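Local coordinates for protein carboxypeptidase A (Helicoverpa armigera, PDB 1JQG) that probably works as a zinc-dependent carboxypeptidase of the M14 family, cutting single residues from the C-terminal end of peptides, and is made as a proenzyme, at residues Tyr242-Asp252 against Ser267-His275; Tyr314-Pro322 against Ala361-Gln372. One frame throughout, in Å; residues are numbered along the deposited sequence.

Contact 1: Tyr242-Asp252 against Ser267-His275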
loop_
_atom_site.group_PDB
_atom_site.type_symbol
_atom_site.label_atom_id
_atom_site.label_comp_id
_atom_site.label_asym_id
_atom_site.label_seq_id
_atom_site.Cartn_x
_atom_site.Cartn_y
_atom_site.Cartn_z
ATOM N N TYR A 242 19.593 10.298 10.445
ATOM C CA TYR A 242 20.220 9.307 9.585
ATOM C C TYR A 242 21.254 9.941 8.649
ATOM O O TYR A 242 22.032 9.174 8.101
ATOM C CB TYR A 242 19.221 8.614 8.670
ATOM C CG TYR A 242 18.473 7.468 9.292
ATOM C CD1 TYR A 242 17.170 7.566 9.760
ATOM C CD2 TYR A 242 19.135 6.243 9.411
ATOM C CE1 TYR A 242 16.564 6.447 10.322
ATOM C CE2 TYR A 242 18.519 5.134 9.949
ATOM C CZ TYR A 242 17.224 5.239 10.416
ATOM O OH TYR A 242 16.559 4.161 10.994
ATOM N N MET A 243 21.449 11.254 8.719
ATOM C CA MET A 243 22.439 11.952 7.913
ATOM C C MET A 243 22.702 13.323 8.504
ATOM O O MET A 243 21.842 14.013 9.066
ATOM C CB MET A 243 21.968 12.056 6.468
ATOM C CG MET A 243 22.895 12.796 5.544
ATOM S SD MET A 243 22.295 12.905 3.856
ATOM C CE MET A 243 23.014 11.328 3.327
ATOM N N ALA A 244 23.912 13.820 8.304
ATOM C CA ALA A 244 24.351 15.132 8.766
ATOM C C ALA A 244 23.517 16.275 8.243
ATOM O O ALA A 244 23.327 16.431 7.028
ATOM C CB ALA A 244 25.797 15.311 8.286
ATOM N N GLY A 245 22.887 17.012 9.150
ATOM C CA GLY A 245 22.017 18.120 8.745
ATOM C C GLY A 245 20.698 17.631 8.166
ATOM O O GLY A 245 19.868 18.389 7.682
ATOM N N ASN A 246 20.466 16.324 8.182
ATOM C CA ASN A 246 19.297 15.662 7.666
ATOM C C ASN A 246 19.019 16.061 6.227
ATOM O O ASN A 246 17.863 16.297 5.857
ATOM C CB ASN A 246 18.070 15.937 8.532
ATOM C CG ASN A 246 18.176 15.316 9.913
ATOM O OD1 ASN A 246 18.059 15.977 10.948
ATOM N ND2 ASN A 246 18.408 14.007 9.943
ATOM N N LEU A 247 20.072 16.069 5.404
ATOM C CA LEU A 247 19.937 16.330 3.972
ATOM C C LEU A 247 18.934 15.331 3.377
ATOM O O LEU A 247 18.041 15.682 2.628
ATOM C CB LEU A 247 21.291 16.152 3.284
ATOM C CG LEU A 247 21.456 16.721 1.880
ATOM C CD1 LEU A 247 21.507 18.246 2.006
ATOM C CD2 LEU A 247 22.734 16.227 1.240
ATOM N N CYS A 248 19.102 14.055 3.723
ATOM C CA CYS A 248 18.208 12.987 3.327
ATOM C C CYS A 248 17.594 12.395 4.599
ATOM O O CYS A 248 18.291 12.302 5.620
ATOM C CB CYS A 248 18.961 11.924 2.557
ATOM S SG CYS A 248 19.677 12.413 0.984
ATOM N N MET A 249 16.324 12.009 4.530
ATOM C CA MET A 249 15.653 11.418 5.672
ATOM C C MET A 249 14.585 10.415 5.236
ATOM O O MET A 249 14.278 10.253 4.068
ATOM C CB MET A 249 15.007 12.487 6.546
ATOM C CG MET A 249 14.069 13.481 5.918
ATOM S SD MET A 249 13.788 15.023 6.837
ATOM C CE MET A 249 12.433 14.499 7.883
ATOM N N GLY A 250 14.032 9.685 6.225
ATOM C CA GLY A 250 12.995 8.710 6.043
ATOM C C GLY A 250 13.496 7.333 5.647
ATOM O O GLY A 250 14.394 7.142 4.807
ATOM N N VAL A 251 12.762 6.350 6.110
ATOM C CA VAL A 251 12.984 4.940 5.912
ATOM C C VAL A 251 11.769 4.331 5.194
ATOM O O VAL A 251 10.632 4.722 5.440
ATOM C CB VAL A 251 13.172 4.220 7.251
ATOM C CG1 VAL A 251 13.099 2.713 7.043
ATOM C CG2 VAL A 251 14.434 4.661 7.984
ATOM N N ASP A 252 12.044 3.446 4.230
ATOM C CA ASP A 252 10.974 2.713 3.557
ATOM C C ASP A 252 10.459 1.638 4.527
ATOM O O ASP A 252 11.123 0.630 4.784
ATOM C CB ASP A 252 11.515 2.050 2.296
ATOM C CG ASP A 252 10.448 1.392 1.444
ATOM O OD1 ASP A 252 10.791 1.044 0.297
ATOM O OD2 ASP A 252 9.293 1.235 1.929
ATOM N N SER A 267 20.994 0.919 1.132
ATOM C CA SER A 267 21.779 1.206 2.315
ATOM C C SER A 267 21.995 2.699 2.456
ATOM O O SER A 267 22.574 3.153 3.434
ATOM C CB SER A 267 23.127 0.493 2.249
ATOM O OG SER A 267 22.812 -0.892 2.425
ATOM N N SER A 268 21.478 3.445 1.500
ATOM C CA SER A 268 21.570 4.908 1.499
ATOM C C SER A 268 20.257 5.503 1.975
ATOM O O SER A 268 19.175 5.093 1.561
ATOM C CB SER A 268 21.873 5.407 0.083
ATOM O OG SER A 268 21.999 6.828 0.030
ATOM N N VAL A 269 20.276 6.534 2.760
ATOM C CA VAL A 269 19.126 7.183 3.355
ATOM C C VAL A 269 18.479 8.076 2.315
ATOM O O VAL A 269 17.310 8.483 2.391
ATOM C CB VAL A 269 19.467 8.058 4.578
ATOM C CG1 VAL A 269 18.179 8.390 5.322
ATOM C CG2 VAL A 269 20.409 7.342 5.509
ATOM N N CYS A 270 19.234 8.379 1.268
ATOM C CA CYS A 270 18.730 9.217 0.179
ATOM C C CYS A 270 17.882 8.421 -0.782
ATOM O O CYS A 270 17.111 8.975 -1.566
ATOM C CB CYS A 270 19.951 9.813 -0.535
ATOM S SG CYS A 270 20.925 10.926 0.526
ATOM N N SER A 271 17.988 7.103 -0.720
ATOM C CA SER A 271 17.135 6.227 -1.535
ATOM C C SER A 271 15.732 6.073 -0.973
ATOM O O SER A 271 15.569 6.080 0.261
ATOM C CB SER A 271 17.805 4.861 -1.665
ATOM O OG SER A 271 16.957 3.992 -2.392
ATOM N N ASP A 272 14.754 5.833 -1.839
ATOM C CA ASP A 272 13.372 5.613 -1.440
ATOM C C ASP A 272 13.151 4.218 -0.859
ATOM O O ASP A 272 12.046 3.935 -0.450
ATOM C CB ASP A 272 12.426 5.852 -2.619
ATOM C CG ASP A 272 12.269 7.316 -2.951
ATOM O OD1 ASP A 272 12.082 8.075 -1.973
ATOM O OD2 ASP A 272 12.334 7.673 -4.133
ATOM N N THR A 273 14.127 3.321 -0.979
ATOM C CA THR A 273 14.050 1.964 -0.477
ATOM C C THR A 273 15.014 1.693 0.651
ATOM O O THR A 273 15.399 0.556 0.861
ATOM C CB THR A 273 14.295 0.953 -1.628
ATOM O OG1 THR A 273 15.583 1.070 -2.169
ATOM C CG2 THR A 273 13.249 1.206 -2.687
ATOM N N PHE A 274 15.400 2.724 1.387
ATOM C CA PHE A 274 16.265 2.597 2.550
ATOM C C PHE A 274 15.629 1.744 3.638
ATOM O O PHE A 274 14.557 2.168 4.066
ATOM C CB PHE A 274 16.603 3.976 3.108
ATOM C CG PHE A 274 17.550 3.953 4.281
ATOM C CD1 PHE A 274 18.706 3.198 4.223
ATOM C CD2 PHE A 274 17.271 4.697 5.432
ATOM C CE1 PHE A 274 19.601 3.168 5.285
ATOM C CE2 PHE A 274 18.162 4.668 6.487
ATOM C CZ PHE A 274 19.329 3.908 6.418
ATOM N N HIS A 275 16.355 0.724 4.105
ATOM C CA HIS A 275 15.852 -0.238 5.061
ATOM C C HIS A 275 15.925 0.253 6.500
ATOM O O HIS A 275 15.400 -0.449 7.384
ATOM C CB HIS A 275 16.548 -1.593 4.864
ATOM C CG HIS A 275 18.033 -1.569 4.820
ATOM N ND1 HIS A 275 18.777 -0.812 5.718
ATOM C CD2 HIS A 275 18.926 -2.231 4.025
ATOM C CE1 HIS A 275 20.060 -0.999 5.431
ATOM N NE2 HIS A 275 20.167 -1.852 4.424
#
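The edge of the Phe274 ring points into one face of the Tyr242 ring, giving an offset edge-to-face pair with centroids 5.2 Å apart and planes at 89°. Phe274 CE2 does the touching, near the rim, 3.5 Å from both CD2 and CE2 of Tyr242. Val269 CA lies over one face of Phe274, while Gly250 O approaches its edge, 3.8 Å from CD2. Val269 crosses Tyr242 at about a right angle, its two methyls against CB, the nearer being CG1 at 3.5 Å. The tyrosine hydroxyl bonds to Glu282, and its ring makes a cation-pi contact with Arg277. A leucine in place of Tyr242 would probably leave the Phe274 edge without an aromatic face and Glu282 without its hydroxyl partner.

Both segments belong to the long loop between helices 221-228 and 283-294, tied by the Cys248–Cys270 disulfide (chi3 94°), as in the mammalian pancreatic enzymes. Met243 CE rests 3.5 Å from Cys270 SG. At the other end Asp252 N donates to Phe274 O (2.8 Å). The Asp252 carboxylate divides its work: OD1 salt-bridges Arg235, and OD2 bonds to His181, a zinc ligand.

Contact 2: Tyr314-Pro322 against Ala361-Gln372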
loop_
_atom_site.group_PDB
_atom_site.type_symbol
_atom_site.label_atom_id
_atom_site.label_comp_id
_atom_site.label_asym_id
_atom_site.label_seq_id
_atom_site.Cartn_x
_atom_site.Cartn_y
_atom_site.Cartn_z
ATOM N N TYR A 314 2.296 -12.635 -3.063
ATOM C CA TYR A 314 2.611 -13.411 -1.862
ATOM C C TYR A 314 3.967 -14.051 -2.042
ATOM O O TYR A 314 4.685 -13.776 -3.007
ATOM C CB TYR A 314 1.565 -14.538 -1.681
ATOM C CG TYR A 314 1.556 -15.538 -2.868
ATOM C CD1 TYR A 314 2.507 -16.569 -2.934
ATOM C CD2 TYR A 314 0.599 -15.425 -3.893
ATOM C CE1 TYR A 314 2.509 -17.465 -4.016
ATOM C CE2 TYR A 314 0.605 -16.321 -4.975
ATOM C CZ TYR A 314 1.563 -17.338 -5.038
ATOM O OH TYR A 314 1.584 -18.199 -6.092
ATOM N N GLY A 315 4.298 -14.891 -1.113
ATOM C CA GLY A 315 5.531 -15.668 -1.192
ATOM C C GLY A 315 6.416 -15.382 -0.067
ATOM O O GLY A 315 6.110 -15.784 1.047
ATOM N N TYR A 316 7.405 -14.735 -0.509
ATOM C CA TYR A 316 8.507 -14.196 0.228
ATOM C C TYR A 316 9.295 -13.456 -0.879
ATOM O O TYR A 316 9.673 -14.005 -1.891
ATOM C CB TYR A 316 9.281 -15.320 0.943
ATOM C CG TYR A 316 8.596 -15.815 2.252
ATOM C CD1 TYR A 316 7.981 -14.905 3.158
ATOM C CD2 TYR A 316 8.584 -17.179 2.548
ATOM C CE1 TYR A 316 7.367 -15.388 4.340
ATOM C CE2 TYR A 316 7.976 -17.652 3.721
ATOM C CZ TYR A 316 7.371 -16.764 4.614
ATOM O OH TYR A 316 6.787 -17.248 5.748
ATOM N N GLY A 317 9.530 -12.187 -0.711
ATOM C CA GLY A 317 10.230 -11.344 -1.752
ATOM C C GLY A 317 11.478 -12.030 -2.368
ATOM O O GLY A 317 12.043 -11.544 -3.387
ATOM N N ASN A 318 12.174 -12.973 -1.811
ATOM C CA ASN A 318 13.460 -13.525 -2.200
ATOM C C ASN A 318 13.337 -14.598 -3.271
ATOM O O ASN A 318 14.314 -15.049 -3.867
ATOM C CB ASN A 318 14.209 -14.131 -1.002
ATOM C CG ASN A 318 13.461 -15.259 -0.360
ATOM O OD1 ASN A 318 12.277 -15.442 -0.657
ATOM N ND2 ASN A 318 14.155 -15.975 0.500
ATOM N N GLY A 319 12.154 -15.043 -3.566
ATOM C CA GLY A 319 11.873 -16.035 -4.582
ATOM C C GLY A 319 11.473 -17.390 -4.019
ATOM O O GLY A 319 10.838 -18.099 -4.787
ATOM N N VAL A 320 11.864 -17.728 -2.804
ATOM C CA VAL A 320 11.571 -18.998 -2.197
ATOM C C VAL A 320 10.084 -19.042 -1.840
ATOM O O VAL A 320 9.545 -18.079 -1.280
ATOM C CB VAL A 320 12.385 -19.232 -0.907
ATOM C CG1 VAL A 320 11.955 -20.578 -0.334
ATOM C CG2 VAL A 320 13.871 -19.220 -1.145
ATOM N N LEU A 321 9.432 -20.137 -2.170
ATOM C CA LEU A 321 8.014 -20.330 -1.958
ATOM C C LEU A 321 7.743 -21.033 -0.642
ATOM O O LEU A 321 8.495 -21.901 -0.209
ATOM C CB LEU A 321 7.394 -21.124 -3.116
ATOM C CG LEU A 321 7.439 -20.466 -4.507
ATOM C CD1 LEU A 321 6.792 -21.421 -5.496
ATOM C CD2 LEU A 321 6.744 -19.113 -4.484
ATOM N N PRO A 322 6.645 -20.684 0.033
ATOM C CA PRO A 322 6.273 -21.316 1.295
ATOM C C PRO A 322 5.645 -22.676 1.077
ATOM O O PRO A 322 5.178 -22.963 -0.042
ATOM C CB PRO A 322 5.265 -20.327 1.879
ATOM C CG PRO A 322 4.699 -19.550 0.764
ATOM C CD PRO A 322 5.742 -19.570 -0.322
ATOM N N ALA A 361 13.156 -8.649 -6.744
ATOM C CA ALA A 361 13.592 -9.055 -5.404
ATOM C C ALA A 361 13.342 -7.950 -4.388
ATOM O O ALA A 361 13.676 -6.805 -4.599
ATOM C CB ALA A 361 15.035 -9.543 -5.438
ATOM N N ALA A 362 12.770 -8.315 -3.260
ATOM C CA ALA A 362 12.446 -7.383 -2.182
ATOM C C ALA A 362 12.501 -8.104 -0.839
ATOM O O ALA A 362 12.157 -9.267 -0.727
ATOM C CB ALA A 362 11.061 -6.768 -2.330
ATOM N N SER A 363 12.895 -7.405 0.199
ATOM C CA SER A 363 12.958 -7.942 1.543
ATOM C C SER A 363 12.453 -6.940 2.570
ATOM O O SER A 363 12.293 -5.768 2.236
ATOM C CB SER A 363 14.394 -8.338 1.915
ATOM O OG SER A 363 15.217 -7.177 1.757
ATOM N N GLY A 364 12.174 -7.458 3.782
ATOM C CA GLY A 364 11.680 -6.542 4.821
ATOM C C GLY A 364 10.215 -6.171 4.634
ATOM O O GLY A 364 9.796 -5.192 5.251
ATOM N N GLY A 365 9.461 -6.897 3.832
ATOM C CA GLY A 365 8.085 -6.562 3.566
ATOM C C GLY A 365 7.181 -7.008 4.699
ATOM O O GLY A 365 7.412 -7.969 5.428
ATOM N N ALA A 366 6.098 -6.274 4.880
ATOM C CA ALA A 366 5.131 -6.512 5.949
ATOM C C ALA A 366 4.424 -7.844 5.789
ATOM O O ALA A 366 4.378 -8.663 6.706
ATOM C CB ALA A 366 4.114 -5.378 5.924
ATOM N N SER A 367 3.891 -8.142 4.613
ATOM C CA SER A 367 3.189 -9.401 4.363
ATOM C C SER A 367 4.079 -10.632 4.552
ATOM O O SER A 367 3.591 -11.662 5.017
ATOM C CB SER A 367 2.504 -9.414 3.003
ATOM O OG SER A 367 3.364 -9.313 1.890
ATOM N N ASP A 368 5.367 -10.518 4.202
ATOM C CA ASP A 368 6.297 -11.616 4.400
ATOM C C ASP A 368 6.535 -11.941 5.879
ATOM O O ASP A 368 6.633 -13.110 6.260
ATOM C CB ASP A 368 7.643 -11.320 3.719
ATOM C CG ASP A 368 7.612 -11.584 2.237
ATOM O OD1 ASP A 368 8.586 -11.272 1.528
ATOM O OD2 ASP A 368 6.624 -12.076 1.671
ATOM N N TYR A 369 6.640 -10.897 6.708
ATOM C CA TYR A 369 6.877 -11.053 8.115
ATOM C C TYR A 369 5.655 -11.673 8.816
ATOM O O TYR A 369 5.843 -12.621 9.585
ATOM C CB TYR A 369 7.288 -9.738 8.797
ATOM C CG TYR A 369 7.368 -9.842 10.319
ATOM C CD1 TYR A 369 8.526 -10.287 10.952
ATOM C CD2 TYR A 369 6.309 -9.516 11.148
ATOM C CE1 TYR A 369 8.641 -10.397 12.317
ATOM C CE2 TYR A 369 6.360 -9.608 12.514
ATOM C CZ TYR A 369 7.542 -10.054 13.092
ATOM O OH TYR A 369 7.597 -10.145 14.455
ATOM N N ALA A 370 4.489 -11.177 8.492
ATOM C CA ALA A 370 3.230 -11.661 9.011
ATOM C C ALA A 370 3.001 -13.139 8.720
ATOM O O ALA A 370 2.544 -13.851 9.601
ATOM C CB ALA A 370 2.072 -10.918 8.318
ATOM N N MET A 371 3.385 -13.544 7.516
ATOM C CA MET A 371 3.404 -14.944 7.095
ATOM C C MET A 371 4.355 -15.794 7.935
ATOM O O MET A 371 4.036 -16.919 8.277
ATOM C CB MET A 371 3.802 -15.030 5.619
ATOM C CG MET A 371 3.926 -16.464 5.134
ATOM S SD MET A 371 2.754 -16.834 3.819
ATOM C CE MET A 371 2.432 -18.536 4.366
ATOM N N GLN A 372 5.500 -15.242 8.282
ATOM C CA GLN A 372 6.524 -15.943 9.051
ATOM C C GLN A 372 6.187 -16.039 10.528
ATOM O O GLN A 372 6.526 -16.982 11.257
ATOM C CB GLN A 372 7.865 -15.227 8.887
ATOM C CG GLN A 372 8.988 -15.753 9.736
ATOM C CD GLN A 372 10.189 -14.837 9.827
ATOM O OE1 GLN A 372 10.116 -13.710 10.320
ATOM N NE2 GLN A 372 11.357 -15.284 9.368
#
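The type I turn Tyr316-Gly319, just beyond strand 311-314 of the mixed sheet, sits against the first turns of helix 366-373 and the loop that leads into it. Asp368 joins the two: its OD1 accepts from Gly317 N at 2.6 Å, a nearly straight bond (170°) on the syn side of the carboxylate, with the donor somewhat out of its plane. CG of Asp368 stands beside its own backbone N (chi1 -80°), which carries the carboxylate to the turn. Tyr316 lies obliquely across this side chain, ring and carboxylate planes 72° apart, with its CD1 3.5 Å from Asp368 CG; the edge of the same ring meets the backbone O of Asp368. One turn further on, Met371 crosses the tyrosine at about a right angle. Its CG is 3.5 Å from Tyr316 CZ, its SD makes an oblique Met-aromatic contact 5.3 Å from the ring centroid, and its methyl reaches Pro322 CB at 4.2 Å.

On the other flank Ala362 N gives a weak bond to Gly317 O (3.3 Å), and Gly317 CA comes up against Ala362 O in a CA-H...O contact. Any side chain at Gly317 would run into that oxygen. Asp368 is buried in the first turn of the helix, so the helix dipole, together with the Gly317 N-H, probably helps to stabilise its negative charge.

Both segments of contact 1 come earlier in the chain than either segment of contact 2; the two centres are 23 Å apart, and the contacts do not touch, the nearest atoms being about 6 Å from each other. Both reach the neighbourhood of the zinc: the side chain of Asp252 in contact 1 is about 7 Å from the metal, that of Ala362 in contact 2 about 10 Å. Each of these side chains is also about 10 Å from that of Glu382, the predicted proton donor/acceptor. Asn254 bridges the two, its backbone N bonding to Asp252 OD2 and its OD1 accepting from Ala366 N. From the same stretch between the segments of contact 1, Met259 touches Tyr316 and Gln372.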